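Local coordinates for N-terminal acetyltransferase-like protein (Chaetomium thermophilum, PDB 5NNP) that probably serves as the TPR-repeat auxiliary subunit of an N-terminal acetyltransferase, a helical scaffold that carries the catalytic chain, at residues T491-G494 against E495-R499; K414-I417 against F418-G422; G476-A479 against D480-M484; T519-E522 against D523-D526. One frame throughout, in Å; residues are numbered along the deposited sequence.

Contact 1: T491-G494 against E495-R499; sequences TEDG and EAWQR
Helix 487-499, part of the TPR-like auxiliary-subunit superhelix, sets Asp-493 beside Trp-497 and Thr-491 beside Glu-495, each pair one turn apart. The backbone is regular: Glu-495 N bonds to Thr-491 O at 3.0 Å, and the next three N-H groups follow the same i to i-4 pattern. Asp-493 CG stands anti to the backbone N (chi1 -167°), which swings the carboxylate along the helix to the indole. The two planes are 72° apart, and OD2 sits at the ring edge, in its plane. Water 2 joins the pair. It donates to Asp-493 OD2 at 3.1 Å and accepts from Trp-497 NE1 at 3.2 Å. Asp-493 OD2 also forms a salt bridge with Arg-509 of helix 503-523. On another side of the helix, Thr-491 and Glu-495 run alongside each other. The methyl CG2 of Thr-491 is 3.7 Å from Glu-495 OE2, while Thr-491 OG1 bonds back to Ile-487 O. Glu-492 OE2 and Glu-495 OE1 lie 4.4 Å apart. Both side chains also reach Arg-558 of helix 554-572, which probably offsets their repulsion. The salt bridges of Glu-492, Asp-493 and Glu-495 tie this mostly buried stretch to neighbouring helices, although Glu-495 OE2 also lies near Asp-562, probably an unfavourable approach.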
# COMPACT_ATOMS: atom_id res chain seq x y z
N THR A 491 -14.67 3.53 7.12
CA THR A 491 -14.25 4.32 8.28
C THR A 491 -15.22 5.48 8.52
O THR A 491 -15.69 5.68 9.64
CB THR A 491 -12.83 4.87 8.11
OG1 THR A 491 -11.94 3.81 7.77
CG2 THR A 491 -12.35 5.50 9.41
N GLU A 492 -15.50 6.25 7.47
CA GLU A 492 -16.44 7.37 7.55
C GLU A 492 -17.82 6.93 8.02
O GLU A 492 -18.44 7.57 8.86
CB GLU A 492 -16.55 8.05 6.18
CG GLU A 492 -15.37 8.93 5.84
CD GLU A 492 -15.28 10.14 6.73
OE1 GLU A 492 -14.19 10.73 6.81
OE2 GLU A 492 -16.30 10.53 7.34
N ASP A 493 -18.30 5.82 7.47
CA ASP A 493 -19.59 5.27 7.86
C ASP A 493 -19.61 4.94 9.35
O ASP A 493 -20.61 5.17 10.03
CB ASP A 493 -19.92 4.03 7.04
CG ASP A 493 -21.37 3.60 7.18
OD1 ASP A 493 -22.26 4.47 7.19
OD2 ASP A 493 -21.62 2.38 7.27
N GLY A 494 -18.51 4.40 9.85
CA GLY A 494 -18.40 4.03 11.25
C GLY A 494 -18.43 5.24 12.16
O GLY A 494 -19.20 5.28 13.12
N GLU A 495 -17.61 6.23 11.84
CA GLU A 495 -17.52 7.44 12.64
C GLU A 495 -18.88 8.14 12.69
O GLU A 495 -19.29 8.64 13.74
CB GLU A 495 -16.43 8.36 12.09
CG GLU A 495 -15.04 7.73 12.19
CD GLU A 495 -13.92 8.62 11.67
OE1 GLU A 495 -14.20 9.66 11.05
OE2 GLU A 495 -12.75 8.27 11.89
N ALA A 496 -19.59 8.13 11.57
CA ALA A 496 -20.94 8.69 11.51
C ALA A 496 -21.93 7.95 12.43
O ALA A 496 -22.67 8.57 13.20
CB ALA A 496 -21.45 8.66 10.09
N TRP A 497 -21.95 6.62 12.33
CA TRP A 497 -22.79 5.79 13.18
C TRP A 497 -22.45 5.98 14.66
O TRP A 497 -23.34 5.98 15.52
CB TRP A 497 -22.66 4.31 12.81
CG TRP A 497 -23.49 3.92 11.63
CD1 TRP A 497 -23.05 3.38 10.46
CD2 TRP A 497 -24.92 4.05 11.50
NE1 TRP A 497 -24.11 3.17 9.60
CE2 TRP A 497 -25.26 3.57 10.22
CE3 TRP A 497 -25.93 4.52 12.34
CZ2 TRP A 497 -26.58 3.55 9.77
CZ3 TRP A 497 -27.24 4.50 11.88
CH2 TRP A 497 -27.56 4.02 10.61
N GLN A 498 -21.16 6.14 14.95
CA GLN A 498 -20.73 6.38 16.31
C GLN A 498 -21.30 7.71 16.79
O GLN A 498 -21.79 7.80 17.91
CB GLN A 498 -19.21 6.38 16.42
CG GLN A 498 -18.66 6.46 17.82
CD GLN A 498 -17.17 6.16 17.86
OE1 GLN A 498 -16.64 5.41 17.03
NE2 GLN A 498 -16.49 6.76 18.82
N ARG A 499 -21.27 8.72 15.93
CA ARG A 499 -21.79 10.04 16.26
C ARG A 499 -23.29 10.02 16.53
O ARG A 499 -23.82 10.89 17.22
CB ARG A 499 -21.50 11.04 15.15
CG ARG A 499 -20.07 11.53 15.09
CD ARG A 499 -19.95 12.77 14.22
NE ARG A 499 -20.23 12.50 12.81
CZ ARG A 499 -19.34 12.03 11.94
NH1 ARG A 499 -18.11 11.75 12.35
NH2 ARG A 499 -19.69 11.82 10.68
O HOH W 1 -18.42 10.18 8.50
O HOH W 2 -24.62 1.74 6.83

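Contact 2: K414-I417 against F418-G422; sequences KARI and FKHQG. With PO4 (phosphate ion), chain U.
Phe-418 lies alongside Lys-414, with Lys-414 CE 3.8 Å from ring atom CE2. Lys-414 O sits over one ring face, offset toward the rim, and accepts the hydrogen bond of Phe-418 N. Lys-414 NZ goes on to a salt bridge with Glu-398, and the Phe-418 ring has a cation-pi partner in Lys-426. On another side of the helix, Arg-416 lies alongside His-420, one turn on. Arg-416 CG is 3.7 Å from His-420 CE1, and Arg-416 O lies over one face of the imidazole. His-420 ND1 is hydrogen-bonded to Asn-383. Beyond CG the Arg-416 chain bends (chi3 -73°) and turns its guanidinium edge to a phosphate ion. NE and NH2 both grip phosphate O4, NH2 at 2.8 Å, with the oxygen in the guanidinium plane. Lys-419 NZ is 3.1 Å from phosphate O2, and Lys-450 bonds the same ion. With an alanine here, O4 would probably lose both of its arginine donors and the His-420 ring its aliphatic neighbour. The ion is probably from the crystallisation liquor. Gly-422 follows the last helical residue, at positive phi, its N bonded to Lys-419 O at 2.9 Å and weakly to Phe-418 O: a Schellman motif, here closing helix 408-421 ahead of helix 424-436.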
# COMPACT_ATOMS: atom_id res chain seq x y z
N LYS A 414 -17.60 25.44 -3.62
CA LYS A 414 -18.60 26.18 -2.88
C LYS A 414 -19.04 25.43 -1.63
O LYS A 414 -19.06 25.98 -0.53
CB LYS A 414 -19.80 26.46 -3.76
CG LYS A 414 -20.80 27.38 -3.11
CD LYS A 414 -21.83 27.82 -4.09
CE LYS A 414 -23.19 27.68 -3.51
NZ LYS A 414 -24.14 28.49 -4.30
N ALA A 415 -19.42 24.17 -1.83
CA ALA A 415 -19.76 23.27 -0.73
C ALA A 415 -18.66 23.23 0.34
O ALA A 415 -18.96 23.14 1.53
CB ALA A 415 -20.03 21.85 -1.27
N ARG A 416 -17.41 23.26 -0.09
CA ARG A 416 -16.29 23.13 0.84
C ARG A 416 -16.16 24.37 1.71
O ARG A 416 -15.73 24.30 2.86
CB ARG A 416 -14.98 22.87 0.07
CG ARG A 416 -13.77 22.65 0.96
CD ARG A 416 -12.53 22.32 0.13
NE ARG A 416 -12.58 20.97 -0.44
CZ ARG A 416 -12.90 20.70 -1.70
NH1 ARG A 416 -13.21 21.68 -2.55
NH2 ARG A 416 -12.91 19.44 -2.12
N ILE A 417 -16.56 25.51 1.15
CA ILE A 417 -16.57 26.77 1.89
C ILE A 417 -17.63 26.70 2.99
O ILE A 417 -17.39 27.08 4.15
CB ILE A 417 -16.80 27.96 0.95
CG1 ILE A 417 -15.70 27.99 -0.12
CG2 ILE A 417 -16.83 29.27 1.70
CD1 ILE A 417 -15.81 29.12 -1.10
N PHE A 418 -18.80 26.20 2.61
CA PHE A 418 -19.87 25.97 3.58
C PHE A 418 -19.38 25.08 4.69
O PHE A 418 -19.53 25.40 5.87
CB PHE A 418 -21.10 25.36 2.92
CG PHE A 418 -21.83 26.31 2.03
CD1 PHE A 418 -21.80 27.67 2.29
CD2 PHE A 418 -22.56 25.85 0.95
CE1 PHE A 418 -22.48 28.56 1.48
CE2 PHE A 418 -23.23 26.72 0.13
CZ PHE A 418 -23.20 28.08 0.40
N LYS A 419 -18.79 23.94 4.31
CA LYS A 419 -18.15 23.06 5.28
C LYS A 419 -17.28 23.85 6.27
O LYS A 419 -17.45 23.72 7.48
CB LYS A 419 -17.31 22.00 4.58
CG LYS A 419 -16.85 20.88 5.51
CD LYS A 419 -15.77 20.01 4.91
CE LYS A 419 -14.40 20.59 5.21
NZ LYS A 419 -13.29 19.81 4.58
N HIS A 420 -16.37 24.67 5.75
CA HIS A 420 -15.49 25.45 6.61
C HIS A 420 -16.26 26.48 7.42
O HIS A 420 -15.85 26.81 8.54
CB HIS A 420 -14.41 26.15 5.79
CG HIS A 420 -13.43 25.21 5.16
ND1 HIS A 420 -12.86 25.45 3.93
CD2 HIS A 420 -12.92 24.04 5.59
CE1 HIS A 420 -12.04 24.47 3.62
NE2 HIS A 420 -12.06 23.59 4.61
N GLN A 421 -17.36 26.99 6.88
CA GLN A 421 -18.22 27.89 7.65
C GLN A 421 -18.98 27.14 8.75
O GLN A 421 -19.54 27.76 9.66
CB GLN A 421 -19.21 28.62 6.74
CG GLN A 421 -18.55 29.71 5.91
CD GLN A 421 -19.51 30.37 4.93
OE1 GLN A 421 -20.54 29.80 4.58
NE2 GLN A 421 -19.16 31.56 4.47
N GLY A 422 -18.99 25.81 8.66
CA GLY A 422 -19.60 24.96 9.66
C GLY A 422 -21.00 24.48 9.32
O GLY A 422 -21.63 23.77 10.11
P PO4 U . -12.72 17.63 1.32
O1 PO4 U . -14.00 18.42 1.39
O2 PO4 U . -11.86 18.02 2.50
O3 PO4 U . -13.01 16.15 1.39
O4 PO4 U . -12.02 17.94 0.02

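Contact 3: G476-A479 against D480-M484; sequences GPLA and DLTDM
Leu-478 and Thr-482 meet one turn apart on helix 476-483, a short helix of the all-helical auxiliary-subunit fold that leads into helix 487-499. The backbone bonds come first. Leu-481 N bonds to Pro-477 O at 2.8 Å, and Asp-483 N to Ala-479 O at 2.9 Å. The bond from Asp-480 N to Gly-476 O is weak. Gly-476 has positive phi, which favours glycine.

Charge is next. Asp-480 CG is anti to the backbone N (chi1 -170°), and the carboxylate forms a salt bridge with Arg-470 in the preceding loop.

Packing contacts follow. Within the helix, Leu-481 CG lies 3.4 Å from Pro-477 O. Leu-481 also touches Met-465 of helix 458-465 and Phe-489 of helix 487-499. Asp-483 packs against an aromatic side chain of another protein chain, which places this part of the helix at a subunit interface.

The side-chain hydrogen bond is that of Thr-482, whose hydroxyl folds back beside its own backbone N (chi1 -61°) to the preceding turn. Leu-478 O takes Thr-482 N at 2.9 Å and Thr-482 OG1 at 2.7 Å, the two donors arriving from opposite faces of the carbonyl plane. A valine here would probably cost Leu-478 O its hydroxyl donor, keeping the Thr-482 amide bond. The methyl CD1 of Leu-478 lies 4.1 Å from Thr-482 OG1.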
# COMPACT_ATOMS: atom_id res chain seq x y z
N GLY A 476 -26.72 -5.43 -0.90
CA GLY A 476 -26.71 -4.04 -1.31
C GLY A 476 -25.32 -3.43 -1.43
O GLY A 476 -24.32 -4.13 -1.25
N PRO A 477 -25.26 -2.13 -1.72
CA PRO A 477 -24.02 -1.35 -1.87
C PRO A 477 -22.98 -1.68 -0.80
O PRO A 477 -21.81 -1.87 -1.13
CB PRO A 477 -24.51 0.09 -1.73
CG PRO A 477 -25.88 0.05 -2.30
CD PRO A 477 -26.45 -1.27 -1.85
N LEU A 478 -23.42 -1.76 0.46
CA LEU A 478 -22.49 -2.00 1.56
C LEU A 478 -21.70 -3.28 1.35
O LEU A 478 -20.50 -3.32 1.64
CB LEU A 478 -23.24 -2.07 2.90
CG LEU A 478 -22.35 -2.27 4.12
CD1 LEU A 478 -21.30 -1.17 4.21
CD2 LEU A 478 -23.16 -2.30 5.40
N ALA A 479 -22.36 -4.31 0.82
CA ALA A 479 -21.69 -5.59 0.59
C ALA A 479 -20.63 -5.43 -0.49
O ALA A 479 -19.51 -5.96 -0.37
CB ALA A 479 -22.70 -6.66 0.21
N ASP A 480 -21.00 -4.72 -1.55
CA ASP A 480 -20.08 -4.56 -2.65
C ASP A 480 -18.88 -3.75 -2.17
O ASP A 480 -17.73 -4.10 -2.44
CB ASP A 480 -20.76 -3.90 -3.85
CG ASP A 480 -19.90 -3.95 -5.10
OD1 ASP A 480 -19.39 -5.05 -5.41
OD2 ASP A 480 -19.71 -2.89 -5.75
N LEU A 481 -19.14 -2.68 -1.42
CA LEU A 481 -18.06 -1.83 -0.94
C LEU A 481 -17.14 -2.59 0.02
O LEU A 481 -15.92 -2.38 0.02
CB LEU A 481 -18.64 -0.58 -0.27
CG LEU A 481 -19.28 0.45 -1.21
CD1 LEU A 481 -20.04 1.49 -0.41
CD2 LEU A 481 -18.23 1.11 -2.10
N THR A 482 -17.72 -3.46 0.83
CA THR A 482 -16.94 -4.31 1.73
C THR A 482 -16.06 -5.25 0.94
O THR A 482 -14.86 -5.34 1.17
CB THR A 482 -17.86 -5.13 2.64
OG1 THR A 482 -18.67 -4.25 3.44
CG2 THR A 482 -17.03 -6.02 3.55
N ASP A 483 -16.68 -5.98 0.02
CA ASP A 483 -16.00 -6.82 -0.96
C ASP A 483 -14.80 -6.14 -1.63
O ASP A 483 -13.73 -6.72 -1.75
CB ASP A 483 -17.00 -7.24 -2.03
CG ASP A 483 -17.15 -8.73 -2.15
OD1 ASP A 483 -16.28 -9.35 -2.80
OD2 ASP A 483 -18.15 -9.26 -1.61
N MET A 484 -15.01 -4.91 -2.10
CA MET A 484 -13.96 -4.17 -2.80
C MET A 484 -13.04 -3.43 -1.86
O MET A 484 -12.30 -2.54 -2.29
CB MET A 484 -14.58 -3.17 -3.76
CG MET A 484 -15.26 -3.79 -4.95
SD MET A 484 -14.18 -5.01 -5.68
CE MET A 484 -15.07 -6.49 -5.24

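Contact 4: T519-E522 against D523-D526; sequences TWQE and DQFD
Backbone bonding weakens at Asp-523, whose N bonds only weakly to Thr-519 O and Trp-520 O. Two residues on, Phe-525 N bonds to Glu-522 O at 3.1 Å, with the donor well above the carbonyl plane. The Asp-523 carboxylate folds back beside its own backbone N (chi1 -83°) and passes across two side chains. Its oxygens also face Thr-519 O, OD1 at 3.3 Å and OD2 at 3.5 Å. These are acceptors meeting an acceptor, not hydrogen bonds, and the approach is probably unfavourable for the carboxylate. Thr-519 CG2 is 3.7 Å from Asp-523 OD1. Trp-520 CD1 is 3.7 Å from Asp-523 OD2, with indole and carboxylate planes 36° apart. Trp-520 NE1 is hydrogen-bonded to Gln-485. Gln-524 runs alongside Gln-521, their amide planes 54° apart. Gln-524 NE2 lies 2.9 Å from Gln-521 O, but the position of that nitrogen is doubtful. Gln-521 O also accepts from Gln-124. Phe-525 CB sits by Glu-522 O. The bonds across this turn are thus few and partly weak, while its outer charges are paired elsewhere, Glu-522 with Lys-92 and Asp-526 with a basic side chain of another protein chain.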
# COMPACT_ATOMS: atom_id res chain seq x y z
N THR A 519 -6.48 -9.50 5.49
CA THR A 519 -6.50 -10.05 4.15
C THR A 519 -5.27 -9.64 3.37
O THR A 519 -4.64 -10.45 2.70
CB THR A 519 -7.74 -9.61 3.39
OG1 THR A 519 -8.90 -10.16 4.01
CG2 THR A 519 -7.66 -10.05 1.92
N TRP A 520 -4.96 -8.35 3.44
CA TRP A 520 -3.79 -7.79 2.82
C TRP A 520 -2.54 -8.53 3.28
O TRP A 520 -1.62 -8.79 2.49
CB TRP A 520 -3.72 -6.30 3.15
CG TRP A 520 -4.76 -5.51 2.42
CD1 TRP A 520 -5.69 -5.99 1.55
CD2 TRP A 520 -4.96 -4.08 2.47
NE1 TRP A 520 -6.47 -4.97 1.07
CE2 TRP A 520 -6.04 -3.79 1.61
CE3 TRP A 520 -4.35 -3.04 3.17
CZ2 TRP A 520 -6.52 -2.48 1.43
CZ3 TRP A 520 -4.83 -1.73 2.99
CH2 TRP A 520 -5.90 -1.47 2.12
N GLN A 521 -2.51 -8.91 4.56
CA GLN A 521 -1.38 -9.66 5.06
C GLN A 521 -1.34 -11.08 4.50
O GLN A 521 -0.29 -11.67 4.36
CB GLN A 521 -1.39 -9.72 6.59
CG GLN A 521 -0.16 -10.44 7.14
CD GLN A 521 -0.09 -10.44 8.65
OE1 GLN A 521 -0.92 -9.85 9.34
NE2 GLN A 521 0.91 -11.12 9.18
N GLU A 522 -2.51 -11.61 4.18
CA GLU A 522 -2.59 -12.98 3.73
C GLU A 522 -2.43 -13.03 2.20
O GLU A 522 -2.10 -14.07 1.62
CB GLU A 522 -3.91 -13.60 4.18
CG GLU A 522 -4.05 -15.07 3.81
CD GLU A 522 -5.29 -15.72 4.41
OE1 GLU A 522 -5.62 -16.86 3.99
OE2 GLU A 522 -5.93 -15.11 5.31
N ASP A 523 -2.63 -11.87 1.57
CA ASP A 523 -2.54 -11.74 0.12
C ASP A 523 -1.15 -12.07 -0.43
O ASP A 523 -1.02 -12.50 -1.57
CB ASP A 523 -2.95 -10.33 -0.31
CG ASP A 523 -4.45 -10.17 -0.43
OD1 ASP A 523 -5.14 -11.22 -0.52
OD2 ASP A 523 -4.95 -9.02 -0.44
N GLN A 524 -0.12 -11.88 0.38
CA GLN A 524 1.25 -12.12 -0.07
C GLN A 524 1.55 -13.63 -0.18
O GLN A 524 2.61 -14.02 -0.67
CB GLN A 524 2.22 -11.45 0.89
CG GLN A 524 2.20 -12.13 2.24
CD GLN A 524 3.11 -11.49 3.26
OE1 GLN A 524 4.29 -11.22 2.99
NE2 GLN A 524 2.58 -11.25 4.44
N PHE A 525 0.60 -14.46 0.24
CA PHE A 525 0.84 -15.89 0.44
C PHE A 525 1.19 -16.66 -0.84
O PHE A 525 2.16 -17.43 -0.87
CB PHE A 525 -0.40 -16.52 1.10
CG PHE A 525 -0.16 -17.91 1.64
CD1 PHE A 525 -0.25 -19.03 0.82
CD2 PHE A 525 0.17 -18.10 2.97
CE1 PHE A 525 -0.03 -20.31 1.33
CE2 PHE A 525 0.39 -19.38 3.48
CZ PHE A 525 0.29 -20.48 2.66
N ASP A 526 0.41 -16.49 -1.88
CA ASP A 526 0.63 -17.22 -3.13
C ASP A 526 1.85 -16.70 -3.89
O ASP A 526 2.32 -17.34 -4.82
CB ASP A 526 -0.59 -17.11 -4.04
CG ASP A 526 -1.81 -17.80 -3.47
OD1 ASP A 526 -1.65 -18.70 -2.63
OD2 ASP A 526 -2.93 -17.44 -3.89

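How the contacts relate
Along the chain the order is contact 2, contact 3, contact 1, contact 4, all within one helical auxiliary-subunit superhelix. Contacts 3 and 1 lie on consecutive helices, 476-483 and 487-499, with centres about 16 Å apart. Helix 503-523 follows, and contact 4 sits at its far end, its centre about 27 Å from that of contact 1 and about 20 Å from that of contact 3. Contact 2, on helix 408-421, is about 20 Å from contact 1 between centres but about 41 Å from contact 4. No two contacts touch. The superhelix meets another protein chain at contacts 3 and 4. No other protein chain touches contacts 1 and 2, whose side chains pack on helices of the same chain.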